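Local coordinates for isochorismatase family protein (Enterococcus faecalis, PDB 2A67) that belongs to the isochorismatase family and is probably a hydrolase, although its substrate and its precise reaction are not known, at residues F113-T118 against A155-R160; N85-T90 against H123-T128; A38-H43 against T103-G108; L57-D62 against F78-H83. All blocks are in the same frame, centred on the assembly; numbering follows the deposited sequence.

Contact 1: residues F113-T118 against A155-R160; sequences FCVDTT and AIWAGR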
loop_
_atom_site.group_PDB
_atom_site.type_symbol
_atom_site.label_atom_id
_atom_site.label_comp_id
_atom_site.label_asym_id
_atom_site.label_seq_id
_atom_site.Cartn_x
_atom_site.Cartn_y
_atom_site.Cartn_z
ATOM N N PHE D 113 0.748 8.538 0.280
ATOM C CA PHE D 113 0.103 8.230 1.544
ATOM C C PHE D 113 -1.296 7.680 1.290
ATOM O O PHE D 113 -1.415 6.522 0.984
ATOM C CB PHE D 113 0.107 9.452 2.474
ATOM C CG PHE D 113 1.493 9.907 2.867
ATOM C CD1 PHE D 113 2.304 9.104 3.668
ATOM C CD2 PHE D 113 1.991 11.128 2.430
ATOM C CE1 PHE D 113 3.645 9.524 4.076
ATOM C CE2 PHE D 113 3.304 11.563 2.833
ATOM C CZ PHE D 113 4.125 10.738 3.652
ATOM N N CYS D 114 -2.320 8.518 1.381
ATOM C CA CYS D 114 -3.712 8.089 1.339
ATOM C C CYS D 114 -4.105 7.467 0.002
ATOM O O CYS D 114 -4.966 6.579 -0.027
ATOM C CB CYS D 114 -4.662 9.268 1.556
ATOM S SG CYS D 114 -4.214 10.410 2.941
ATOM N N VAL D 115 -3.516 7.956 -1.075
ATOM C CA VAL D 115 -3.853 7.448 -2.407
ATOM C C VAL D 115 -3.247 6.038 -2.574
ATOM O O VAL D 115 -3.968 5.074 -2.897
ATOM C CB VAL D 115 -3.399 8.439 -3.565
ATOM C CG1 VAL D 115 -3.790 7.908 -4.936
ATOM C CG2 VAL D 115 -4.047 9.818 -3.387
ATOM N N ASP D 116 -1.926 5.936 -2.377
ATOM C CA ASP D 116 -1.269 4.650 -2.463
ATOM C C ASP D 116 -1.933 3.604 -1.597
ATOM O O ASP D 116 -2.226 2.482 -2.044
ATOM C CB ASP D 116 0.228 4.794 -2.146
ATOM C CG ASP D 116 0.981 3.524 -2.303
ATOM O OD1 ASP D 116 0.710 2.612 -1.510
ATOM O OD2 ASP D 116 1.858 3.389 -3.204
ATOM N N THR D 117 -2.235 3.969 -0.354
ATOM C CA THR D 117 -2.842 3.004 0.551
ATOM C C THR D 117 -4.207 2.566 0.087
ATOM O O THR D 117 -4.517 1.396 0.124
ATOM C CB THR D 117 -2.966 3.605 2.013
ATOM O OG1 THR D 117 -1.709 4.240 2.346
ATOM C CG2 THR D 117 -3.217 2.462 3.021
ATOM N N THR D 118 -5.059 3.496 -0.295
ATOM C CA THR D 118 -6.426 3.160 -0.702
ATOM C C THR D 118 -6.438 2.235 -2.010
ATOM O O THR D 118 -7.258 1.343 -2.122
ATOM C CB THR D 118 -7.213 4.468 -0.909
ATOM O OG1 THR D 118 -7.146 5.222 0.341
ATOM C CG2 THR D 118 -8.707 4.192 -1.302
ATOM N N ALA D 155 4.316 4.257 -11.205
ATOM C CA ALA D 155 4.928 3.084 -11.872
ATOM C C ALA D 155 4.664 1.784 -11.116
ATOM O O ALA D 155 4.500 0.714 -11.728
ATOM C CB ALA D 155 6.433 3.276 -12.073
ATOM N N ILE D 156 4.630 1.849 -9.785
ATOM C CA ILE D 156 4.254 0.651 -9.012
ATOM C C ILE D 156 2.780 0.243 -9.273
ATOM O O ILE D 156 2.464 -0.930 -9.404
ATOM C CB ILE D 156 4.405 0.891 -7.504
ATOM C CG1 ILE D 156 5.886 1.148 -7.124
ATOM C CG2 ILE D 156 3.834 -0.316 -6.705
ATOM C CD1 ILE D 156 6.010 1.646 -5.672
ATOM N N TRP D 157 1.877 1.211 -9.312
ATOM C CA TRP D 157 0.467 0.907 -9.459
ATOM C C TRP D 157 0.119 0.339 -10.861
ATOM O O TRP D 157 -0.716 -0.546 -10.959
ATOM C CB TRP D 157 -0.371 2.153 -9.257
ATOM C CG TRP D 157 -0.100 2.888 -7.916
ATOM C CD1 TRP D 157 0.357 2.360 -6.704
ATOM C CD2 TRP D 157 -0.367 4.254 -7.684
ATOM N NE1 TRP D 157 0.442 3.386 -5.753
ATOM C CE2 TRP D 157 -0.044 4.538 -6.316
ATOM C CE3 TRP D 157 -0.846 5.289 -8.508
ATOM C CZ2 TRP D 157 -0.141 5.826 -5.765
ATOM C CZ3 TRP D 157 -0.975 6.580 -7.963
ATOM C CH2 TRP D 157 -0.614 6.833 -6.551
ATOM N N ALA D 158 0.762 0.843 -11.893
ATOM C CA ALA D 158 0.398 0.476 -13.290
ATOM C C ALA D 158 0.479 -1.016 -13.461
ATOM O O ALA D 158 1.541 -1.621 -13.241
ATOM C CB ALA D 158 1.314 1.171 -14.273
ATOM N N GLY D 159 -0.653 -1.631 -13.793
ATOM C CA GLY D 159 -0.636 -3.055 -14.112
ATOM C C GLY D 159 -0.763 -3.936 -12.879
ATOM O O GLY D 159 -1.566 -4.880 -12.842
ATOM N N ARG D 160 -0.055 -3.622 -11.791
ATOM C CA ARG D 160 -0.202 -4.530 -10.661
ATOM C C ARG D 160 -1.382 -4.263 -9.757
ATOM O O ARG D 160 -1.997 -5.219 -9.245
ATOM C CB ARG D 160 1.116 -4.729 -9.945
ATOM C CG ARG D 160 1.549 -3.610 -9.210
ATOM C CD ARG D 160 2.486 -4.045 -8.101
ATOM N NE ARG D 160 3.663 -4.775 -8.568
ATOM C CZ ARG D 160 4.556 -4.396 -9.473
ATOM N NH1 ARG D 160 4.473 -3.243 -10.155
ATOM N NH2 ARG D 160 5.570 -5.221 -9.694
#

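Contact 2: residues N85-T90 against H123-T128; sequences NAFYQT and HGLGYT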
loop_
_atom_site.group_PDB
_atom_site.type_symbol
_atom_site.label_atom_id
_atom_site.label_comp_id
_atom_site.label_asym_id
_atom_site.label_seq_id
_atom_site.Cartn_x
_atom_site.Cartn_y
_atom_site.Cartn_z
ATOM N N ASN D 85 -5.698 5.236 4.774
ATOM C CA ASN D 85 -6.602 4.212 4.175
ATOM C C ASN D 85 -8.124 4.561 4.233
ATOM O O ASN D 85 -8.724 4.623 5.310
ATOM C CB ASN D 85 -6.314 2.905 4.916
ATOM C CG ASN D 85 -7.022 1.707 4.343
ATOM O OD1 ASN D 85 -8.025 1.828 3.611
ATOM N ND2 ASN D 85 -6.493 0.529 4.655
ATOM N N ALA D 86 -8.770 4.733 3.069
ATOM C CA ALA D 86 -10.149 5.253 3.024
ATOM C C ALA D 86 -11.204 4.214 3.417
ATOM O O ALA D 86 -12.389 4.556 3.569
ATOM C CB ALA D 86 -10.455 5.837 1.591
ATOM N N PHE D 87 -10.776 2.961 3.621
ATOM C CA PHE D 87 -11.606 1.873 4.078
ATOM C C PHE D 87 -11.437 1.663 5.594
ATOM O O PHE D 87 -12.316 1.065 6.196
ATOM C CB PHE D 87 -11.201 0.532 3.428
ATOM C CG PHE D 87 -11.376 0.495 1.903
ATOM C CD1 PHE D 87 -10.334 0.888 1.078
ATOM C CD2 PHE D 87 -12.613 0.131 1.339
ATOM C CE1 PHE D 87 -10.511 0.910 -0.367
ATOM C CE2 PHE D 87 -12.802 0.128 -0.097
ATOM C CZ PHE D 87 -11.742 0.506 -0.921
ATOM N N TYR D 88 -10.315 2.133 6.173
ATOM C CA TYR D 88 -9.947 1.815 7.551
ATOM C C TYR D 88 -10.901 2.549 8.482
ATOM O O TYR D 88 -10.863 3.788 8.551
ATOM C CB TYR D 88 -8.499 2.201 7.855
ATOM C CG TYR D 88 -8.039 1.805 9.254
ATOM C CD1 TYR D 88 -7.728 0.473 9.544
ATOM C CD2 TYR D 88 -7.911 2.747 10.286
ATOM C CE1 TYR D 88 -7.314 0.077 10.778
ATOM C CE2 TYR D 88 -7.472 2.343 11.568
ATOM C CZ TYR D 88 -7.187 1.002 11.787
ATOM O OH TYR D 88 -6.742 0.541 13.001
ATOM N N GLN D 89 -11.794 1.766 9.097
ATOM C CA GLN D 89 -12.824 2.232 10.075
ATOM C C GLN D 89 -13.843 3.202 9.469
ATOM O O GLN D 89 -14.403 4.049 10.191
ATOM C CB GLN D 89 -12.165 2.873 11.335
ATOM C CG GLN D 89 -11.634 1.843 12.331
ATOM C CD GLN D 89 -10.725 2.403 13.474
ATOM O OE1 GLN D 89 -10.268 1.626 14.307
ATOM N NE2 GLN D 89 -10.421 3.714 13.471
ATOM N N THR D 90 -14.061 3.130 8.145
ATOM C CA THR D 90 -15.054 3.978 7.469
ATOM C C THR D 90 -16.254 3.169 6.948
ATOM O O THR D 90 -16.305 1.930 7.069
ATOM C CB THR D 90 -14.443 4.671 6.243
ATOM O OG1 THR D 90 -14.217 3.674 5.222
ATOM C CG2 THR D 90 -13.154 5.325 6.597
ATOM N N HIS D 123 -7.535 -2.869 -4.211
ATOM C CA HIS D 123 -7.161 -4.035 -5.057
ATOM C C HIS D 123 -7.258 -5.309 -4.179
ATOM O O HIS D 123 -7.779 -6.399 -4.557
ATOM C CB HIS D 123 -5.716 -3.883 -5.553
ATOM C CG HIS D 123 -5.197 -5.149 -6.179
ATOM N ND1 HIS D 123 -4.649 -6.193 -5.445
ATOM C CD2 HIS D 123 -5.275 -5.584 -7.459
ATOM C CE1 HIS D 123 -4.349 -7.189 -6.273
ATOM N NE2 HIS D 123 -4.734 -6.849 -7.494
ATOM N N GLY D 124 -6.755 -5.177 -2.949
ATOM C CA GLY D 124 -6.653 -6.338 -2.097
ATOM C C GLY D 124 -7.997 -6.864 -1.625
ATOM O O GLY D 124 -8.109 -8.049 -1.311
ATOM N N LEU D 125 -8.994 -5.988 -1.533
ATOM C CA LEU D 125 -10.374 -6.349 -1.204
ATOM C C LEU D 125 -11.144 -6.908 -2.411
ATOM O O LEU D 125 -12.220 -7.468 -2.247
ATOM C CB LEU D 125 -11.133 -5.124 -0.658
ATOM C CG LEU D 125 -10.550 -4.649 0.693
ATOM C CD1 LEU D 125 -11.151 -3.288 1.040
ATOM C CD2 LEU D 125 -10.795 -5.721 1.771
ATOM N N GLY D 126 -10.601 -6.758 -3.610
ATOM C CA GLY D 126 -11.207 -7.453 -4.776
ATOM C C GLY D 126 -11.826 -6.443 -5.734
ATOM O O GLY D 126 -12.518 -6.851 -6.692
ATOM N N TYR D 127 -11.596 -5.139 -5.545
ATOM C CA TYR D 127 -12.135 -4.149 -6.514
ATOM C C TYR D 127 -11.227 -4.049 -7.688
ATOM O O TYR D 127 -9.998 -4.240 -7.555
ATOM C CB TYR D 127 -12.358 -2.711 -5.951
ATOM C CG TYR D 127 -13.341 -2.676 -4.821
ATOM C CD1 TYR D 127 -14.722 -2.610 -5.070
ATOM C CD2 TYR D 127 -12.895 -2.744 -3.478
ATOM C CE1 TYR D 127 -15.632 -2.629 -4.025
ATOM C CE2 TYR D 127 -13.821 -2.703 -2.385
ATOM C CZ TYR D 127 -15.178 -2.650 -2.689
ATOM O OH TYR D 127 -16.142 -2.632 -1.693
ATOM N N THR D 128 -11.845 -3.765 -8.844
ATOM C CA THR D 128 -11.122 -3.443 -10.071
ATOM C C THR D 128 -10.742 -1.963 -10.072
ATOM O O THR D 128 -11.615 -1.109 -9.986
ATOM C CB THR D 128 -11.975 -3.883 -11.349
ATOM O OG1 THR D 128 -12.207 -5.294 -11.248
ATOM C CG2 THR D 128 -11.246 -3.512 -12.649
#

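Contact 3: residues A38-H43 against T103-G108; sequences AVYRQH and TLEIAG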
loop_
_atom_site.group_PDB
_atom_site.type_symbol
_atom_site.label_atom_id
_atom_site.label_comp_id
_atom_site.label_asym_id
_atom_site.label_seq_id
_atom_site.Cartn_x
_atom_site.Cartn_y
_atom_site.Cartn_z
ATOM N N ALA D 38 -17.479 15.288 -14.751
ATOM C CA ALA D 38 -18.477 15.583 -15.760
ATOM C C ALA D 38 -18.897 14.304 -16.519
ATOM O O ALA D 38 -20.082 14.072 -16.711
ATOM C CB ALA D 38 -17.975 16.713 -16.720
ATOM N N VAL D 39 -17.957 13.424 -16.830
ATOM C CA VAL D 39 -18.303 12.127 -17.509
ATOM C C VAL D 39 -19.166 11.241 -16.578
ATOM O O VAL D 39 -20.131 10.622 -16.989
ATOM C CB VAL D 39 -17.027 11.348 -17.885
ATOM C CG1 VAL D 39 -17.316 9.898 -18.275
ATOM C CG2 VAL D 39 -16.188 12.078 -18.962
ATOM N N TYR D 40 -18.812 11.179 -15.300
ATOM C CA TYR D 40 -19.603 10.401 -14.344
ATOM C C TYR D 40 -21.013 10.930 -14.208
ATOM O O TYR D 40 -21.956 10.130 -14.164
ATOM C CB TYR D 40 -18.867 10.316 -12.983
ATOM C CG TYR D 40 -17.846 9.218 -13.024
ATOM C CD1 TYR D 40 -16.646 9.400 -13.707
ATOM C CD2 TYR D 40 -18.092 7.994 -12.412
ATOM C CE1 TYR D 40 -15.700 8.389 -13.801
ATOM C CE2 TYR D 40 -17.125 6.967 -12.459
ATOM C CZ TYR D 40 -15.947 7.178 -13.155
ATOM O OH TYR D 40 -15.000 6.177 -13.238
ATOM N N ARG D 41 -21.173 12.254 -14.216
ATOM C CA ARG D 41 -22.531 12.882 -14.141
ATOM C C ARG D 41 -23.388 12.542 -15.341
ATOM O O ARG D 41 -24.542 12.124 -15.192
ATOM C CB ARG D 41 -22.442 14.402 -14.000
ATOM C CG ARG D 41 -21.814 14.852 -12.629
ATOM C CD ARG D 41 -22.287 16.256 -12.185
ATOM N NE ARG D 41 -21.434 16.691 -11.094
ATOM C CZ ARG D 41 -21.395 16.114 -9.896
ATOM N NH1 ARG D 41 -22.239 15.122 -9.583
ATOM N NH2 ARG D 41 -20.551 16.564 -8.992
ATOM N N GLN D 42 -22.792 12.678 -16.524
ATOM C CA GLN D 42 -23.422 12.274 -17.791
ATOM C C GLN D 42 -23.925 10.832 -17.771
ATOM O O GLN D 42 -24.995 10.530 -18.333
ATOM C CB GLN D 42 -22.394 12.294 -18.915
ATOM C CG GLN D 42 -21.683 13.587 -19.327
ATOM C CD GLN D 42 -20.482 13.243 -20.282
ATOM O OE1 GLN D 42 -20.528 12.236 -21.033
ATOM N NE2 GLN D 42 -19.411 14.063 -20.232
ATOM N N HIS D 43 -23.137 9.917 -17.206
ATOM C CA HIS D 43 -23.549 8.508 -17.140
ATOM C C HIS D 43 -24.409 8.184 -15.906
ATOM O O HIS D 43 -24.833 7.055 -15.758
ATOM C CB HIS D 43 -22.346 7.540 -17.221
ATOM C CG HIS D 43 -21.616 7.549 -18.545
ATOM N ND1 HIS D 43 -21.796 6.571 -19.514
ATOM C CD2 HIS D 43 -20.708 8.418 -19.059
ATOM C CE1 HIS D 43 -21.009 6.829 -20.548
ATOM N NE2 HIS D 43 -20.351 7.953 -20.306
ATOM N N THR D 103 -15.939 -1.411 -9.550
ATOM C CA THR D 103 -14.825 -0.779 -10.269
ATOM C C THR D 103 -14.663 0.591 -9.714
ATOM O O THR D 103 -15.654 1.313 -9.596
ATOM C CB THR D 103 -15.091 -0.732 -11.845
ATOM O OG1 THR D 103 -15.171 -2.065 -12.308
ATOM C CG2 THR D 103 -13.944 -0.179 -12.567
ATOM N N LEU D 104 -13.415 0.952 -9.384
ATOM C CA LEU D 104 -13.142 2.241 -8.758
ATOM C C LEU D 104 -12.143 2.931 -9.630
ATOM O O LEU D 104 -11.077 2.382 -9.887
ATOM C CB LEU D 104 -12.440 2.022 -7.370
ATOM C CG LEU D 104 -13.316 1.317 -6.341
ATOM C CD1 LEU D 104 -12.508 1.014 -5.053
ATOM C CD2 LEU D 104 -14.569 2.227 -6.070
ATOM N N GLU D 105 -12.468 4.145 -10.045
ATOM C CA GLU D 105 -11.495 5.047 -10.681
ATOM C C GLU D 105 -11.003 6.031 -9.610
ATOM O O GLU D 105 -11.765 6.848 -9.117
ATOM C CB GLU D 105 -12.114 5.846 -11.851
ATOM C CG GLU D 105 -11.079 6.726 -12.568
ATOM C CD GLU D 105 -11.651 7.455 -13.796
ATOM O OE1 GLU D 105 -12.691 7.004 -14.371
ATOM O OE2 GLU D 105 -11.016 8.452 -14.193
ATOM N N ILE D 106 -9.715 5.993 -9.312
ATOM C CA ILE D 106 -9.176 6.688 -8.138
ATOM C C ILE D 106 -8.326 7.903 -8.484
ATOM O O ILE D 106 -7.502 7.878 -9.401
ATOM C CB ILE D 106 -8.374 5.669 -7.271
ATOM C CG1 ILE D 106 -9.339 4.588 -6.744
ATOM C CG2 ILE D 106 -7.675 6.372 -6.034
ATOM C CD1 ILE D 106 -8.711 3.270 -6.290
ATOM N N ALA D 107 -8.489 8.972 -7.708
ATOM C CA ALA D 107 -7.669 10.178 -7.840
ATOM C C ALA D 107 -7.542 10.773 -6.422
ATOM O O ALA D 107 -8.343 10.433 -5.534
ATOM C CB ALA D 107 -8.355 11.187 -8.806
ATOM N N GLY D 108 -6.498 11.560 -6.199
ATOM C CA GLY D 108 -6.466 12.418 -4.982
ATOM C C GLY D 108 -5.072 12.728 -4.557
ATOM O O GLY D 108 -4.141 12.643 -5.347
#

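Contact 4: residues L57-D62 against F78-H83; sequences LPFGSD and FIRKTH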
loop_
_atom_site.group_PDB
_atom_site.type_symbol
_atom_site.label_atom_id
_atom_site.label_comp_id
_atom_site.label_asym_id
_atom_site.label_seq_id
_atom_site.Cartn_x
_atom_site.Cartn_y
_atom_site.Cartn_z
ATOM N N LEU D 57 -6.933 19.299 10.798
ATOM C CA LEU D 57 -7.900 19.418 9.699
ATOM C C LEU D 57 -9.266 19.086 10.300
ATOM O O LEU D 57 -9.801 18.009 10.039
ATOM C CB LEU D 57 -7.564 18.400 8.604
ATOM C CG LEU D 57 -7.971 18.637 7.157
ATOM C CD1 LEU D 57 -7.524 19.985 6.637
ATOM C CD2 LEU D 57 -7.384 17.534 6.304
ATOM N N PRO D 58 -9.746 19.937 11.242
ATOM C CA PRO D 58 -10.904 19.579 12.070
ATOM C C PRO D 58 -12.155 19.422 11.234
ATOM O O PRO D 58 -12.337 20.177 10.297
ATOM C CB PRO D 58 -11.056 20.783 13.025
ATOM C CG PRO D 58 -9.741 21.436 13.025
ATOM C CD PRO D 58 -9.201 21.250 11.639
ATOM N N PHE D 59 -13.011 18.488 11.635
ATOM C CA PHE D 59 -14.163 18.062 10.829
ATOM C C PHE D 59 -15.118 19.252 10.633
ATOM O O PHE D 59 -15.498 19.905 11.615
ATOM C CB PHE D 59 -14.965 16.950 11.514
ATOM C CG PHE D 59 -16.261 16.647 10.782
ATOM C CD1 PHE D 59 -16.251 15.859 9.621
ATOM C CD2 PHE D 59 -17.477 17.188 11.215
ATOM C CE1 PHE D 59 -17.449 15.624 8.914
ATOM C CE2 PHE D 59 -18.655 16.955 10.503
ATOM C CZ PHE D 59 -18.630 16.148 9.359
ATOM N N GLY D 60 -15.513 19.499 9.391
ATOM C CA GLY D 60 -16.455 20.568 9.073
ATOM C C GLY D 60 -15.837 21.959 9.002
ATOM O O GLY D 60 -16.524 22.908 8.600
ATOM N N SER D 61 -14.560 22.103 9.377
ATOM C CA SER D 61 -13.899 23.433 9.325
ATOM C C SER D 61 -13.641 23.892 7.893
ATOM O O SER D 61 -13.682 23.094 6.932
ATOM C CB SER D 61 -12.551 23.408 10.084
ATOM O OG SER D 61 -11.645 22.597 9.325
ATOM N N ASP D 62 -13.302 25.164 7.731
ATOM C CA ASP D 62 -12.993 25.659 6.389
ATOM C C ASP D 62 -11.861 24.886 5.725
ATOM O O ASP D 62 -11.921 24.605 4.535
ATOM C CB ASP D 62 -12.689 27.139 6.363
ATOM C CG ASP D 62 -13.892 27.974 6.614
ATOM O OD1 ASP D 62 -15.024 27.489 6.511
ATOM O OD2 ASP D 62 -13.714 29.145 6.932
ATOM N N PHE D 78 -20.158 11.080 0.259
ATOM C CA PHE D 78 -19.062 11.653 1.039
ATOM C C PHE D 78 -18.708 10.653 2.118
ATOM O O PHE D 78 -19.601 10.136 2.832
ATOM C CB PHE D 78 -19.494 13.006 1.663
ATOM C CG PHE D 78 -19.805 14.051 0.622
ATOM C CD1 PHE D 78 -18.803 14.833 0.107
ATOM C CD2 PHE D 78 -21.106 14.196 0.114
ATOM C CE1 PHE D 78 -19.091 15.801 -0.875
ATOM C CE2 PHE D 78 -21.402 15.149 -0.880
ATOM C CZ PHE D 78 -20.382 15.936 -1.375
ATOM N N ILE D 79 -17.411 10.364 2.216
ATOM C CA ILE D 79 -16.924 9.453 3.232
ATOM C C ILE D 79 -16.000 10.219 4.176
ATOM O O ILE D 79 -15.106 10.893 3.694
ATOM C CB ILE D 79 -16.127 8.314 2.571
ATOM C CG1 ILE D 79 -17.063 7.522 1.620
ATOM C CG2 ILE D 79 -15.509 7.351 3.607
ATOM C CD1 ILE D 79 -18.006 6.624 2.369
ATOM N N ARG D 80 -16.189 10.060 5.480
ATOM C CA ARG D 80 -15.277 10.618 6.496
ATOM C C ARG D 80 -14.219 9.566 6.811
ATOM O O ARG D 80 -14.583 8.434 7.126
ATOM C CB ARG D 80 -16.032 10.865 7.840
ATOM C CG ARG D 80 -17.187 11.849 7.726
ATOM C CD ARG D 80 -17.966 11.983 8.998
ATOM N NE ARG D 80 -17.162 12.395 10.148
ATOM C CZ ARG D 80 -17.689 12.583 11.337
ATOM N NH1 ARG D 80 -18.986 12.370 11.476
ATOM N NH2 ARG D 80 -16.934 12.964 12.395
ATOM N N LYS D 81 -12.948 9.944 6.791
ATOM C CA LYS D 81 -11.881 9.036 7.258
ATOM C C LYS D 81 -10.936 9.751 8.229
ATOM O O LYS D 81 -10.799 10.965 8.202
ATOM C CB LYS D 81 -11.096 8.441 6.091
ATOM C CG LYS D 81 -10.077 9.363 5.445
ATOM C CD LYS D 81 -9.354 8.606 4.309
ATOM C CE LYS D 81 -8.380 9.444 3.568
ATOM N NZ LYS D 81 -7.174 9.723 4.438
ATOM N N THR D 82 -10.288 8.948 9.062
ATOM C CA THR D 82 -9.294 9.410 9.997
ATOM C C THR D 82 -7.850 8.864 9.727
ATOM O O THR D 82 -6.874 9.437 10.256
ATOM C CB THR D 82 -9.775 9.092 11.413
ATOM O OG1 THR D 82 -9.901 7.679 11.565
ATOM C CG2 THR D 82 -11.157 9.701 11.651
ATOM N N HIS D 83 -7.716 7.801 8.893
ATOM C CA HIS D 83 -6.406 7.232 8.442
ATOM C C HIS D 83 -6.071 7.457 6.932
ATOM O O HIS D 83 -6.972 7.798 6.141
ATOM C CB HIS D 83 -6.345 5.724 8.744
ATOM C CG HIS D 83 -5.045 5.081 8.350
ATOM N ND1 HIS D 83 -3.945 5.028 9.204
ATOM C CD2 HIS D 83 -4.657 4.486 7.200
ATOM C CE1 HIS D 83 -2.939 4.438 8.575
ATOM N NE2 HIS D 83 -3.348 4.106 7.358
#

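Contact 1: residues F113-T118 against A155-R160
The last turn of helix 146-157 leans on the first turns of helix 111-125, its neighbour on the same side of the parallel sheet, and Trp157 bridges the gap to Val115 and Asp116. The backbones stay apart, 8.1 Å from CA of Asp116 to CA of Trp157, so the indole spans the gap. Asp116 has its CG anti to the backbone N (chi1 -176°), which brings the carboxylate to the edge of the indole: Trp157 NE1 donates to Asp116 OD2 over 2.9 Å, at 165° at the hydrogen, with the carboxylate plane turned 57° from the ring. OD2 sits too close to another atom of the model, which leaves the detail of this bond somewhat doubtful. Farther round the indole, Trp157 CZ2 rests against the backbone, 3.7 Å from Asp116 CA, and Trp157 CH2 lies 3.7 Å from Val115 CG1. The other oxygen, Asp116 OD1, forms salt bridges with Arg120 of its own chain and Arg120 of the second subunit, two positive charges that would be expected to keep the acid ionised. Trp157 and Val115 both touch Met131 and Thr136 of strand 128-137, completing the buried helix-on-sheet layer characteristic of this alpha/beta fold.

Contact 2: residues N85-T90 against H123-T128
Phe87 and Leu125 have the nearest backbones, 9.8 Å between their CA atoms, Phe87 lying in two overlapping beta turns (type I from Asn85 to Tyr88, type II from Phe87 to Thr90) and Leu125 just ahead of the Schellman motif in which Gly126 ends helix 111-125. The side chains of Phe87 and Leu125 point at each other. Methyl CD1 of Leu125 sits over one face of the Phe87 ring, 16° off its normal and 3.9 Å from its centroid, a CH-pi contact shifted toward the rim, with CD1 closest to Phe87 CD2 at 3.7 Å. The Schellman turn belongs to the alpha-to-beta link of a beta-alpha-beta unit, leading from helix 111-125 into strand 128-137, and it places Tyr127 beside the same phenyl. Here the rings are nearly parallel, 21° between planes, but displaced, with little of one over the other; Phe87 CE2 and Tyr127 CE2 approach to 3.8 Å. Leu96 of helix 92-98 touches both rings. On the loop side, an Asx turn steadies the backbone of Phe87: its N donates to Asn85 OD1 at 3.0 Å, the donor tilted 32° from the amide carbonyl plane. Thr90 OG1 adds a bond of 2.6 Å to Ala86 O.

Contact 3: residues A38-H43 against T103-G108
Glu105 and Tyr40 make the whole of this contact, the strand reaching helix 26-42 through one carboxylate. The strand begins with Thr103, which is paired through its backbone with Asn4 and Ala6 of the chain's first strand and its approach. Leu104 starts away from the helix and its side chain meets Tyr127, while its backbone pairs with Thr128 and Leu130 of the next strand. At Glu105 the side chain turns toward the helix. Its CG is anti to the backbone N (chi1 -177°) and the chain stays extended, carrying the acid out from the sheet to the phenol. Tyr40 OH donates to Glu105 OE1 over 2.7 Å, OE1 lying at the ring edge, in its plane. The hydroxyl meets OE1 on the anti side, 33° out of the carboxylate plane, and the two flat groups are turned 63° apart. The same hydroxyl also lies 3.2 Å from Glu105 CB, so it is lodged against the root of the side chain. This is a helix-on-sheet junction of the three-layer alpha/beta fold, helix 26-42 being the crossover between parallel strands 5-10 and 47-52. The buried acid is well provided for: Arg5 forms a salt bridge to OE1 and also hydrogen bonds to Tyr40 OH, while OE2 takes Arg36 and the hydroxyl of Thr132, surroundings that would probably favour the charged form. Farther along, Ile106 packs on Ile10 and Cys129, and Ala107 on Leu9 and Thr135. Gly108 then packs against Val115 of helix 111-125.

Contact 4: residues L57-D62 against F78-H83
Stacking carries the contact between Phe59 and Arg80: the guanidinium lies over one face of the phenyl ring, planes 29° apart and centres separated by 4.0 Å, offset toward the rim. Arg80 CZ is 17° off the ring normal, the geometry of a cation-pi interaction. The nearest atoms are Arg80 NE and Phe59 CE1 at 3.5 Å, with Arg80 CD following at 3.7 Å from the same CE1. A bend at chi3 (57°) in an otherwise extended arginine chain lets the flat group settle on the ring. Among charged pairs, Arg80 NH2 has a salt bridge to Glu53, which helps fix the rotation of the guanidinium. Hydrogen bonds shape the two backbones. Pro58 O, at the start of a type II turn, accepts both Ser61 N at 3.1 Å and Ser61 OG at 2.7 Å, the hydroxyl coming in the carbonyl plane on a lone pair. Lys81 NZ donates to His83 O at 2.6 Å, from above the carbonyl plane. Arg80 thus ties a surface loop to one side of outermost strand 77-81, while Lys81 points to the other and forms a salt bridge with Asp11; Lys81, Asp11 and Cys114 are consistent with the Asp-Lys-Cys triad of this family's nicotinamidase-like cysteine hydrolases.

Contacts 1 and 3 are buried, contacts 2 and 4 lie at the surface, and the chemistry divides the same way. Both core contacts turn on a carboxylate that arginines share, whereas the surface pair rests on aromatic faces, met by a methyl in contact 2 and a guanidinium in contact 4. Helix 111-125 serves contacts 1 and 2. Both touch the second subunit, contact 4 reaches it through His83, and contact 3 does not touch it. Contact 3 reaches strand 103-109 from the side facing helix 26-42, while contact 2 packs against Leu104 of that strand. Contacts 1 and 4, centres about 22 Å apart, still touch where Cys114 SG lies 3.4 Å from Lys81 NZ, probably part of an Asp-Lys-Cys site like that of nicotinamidase-like relatives.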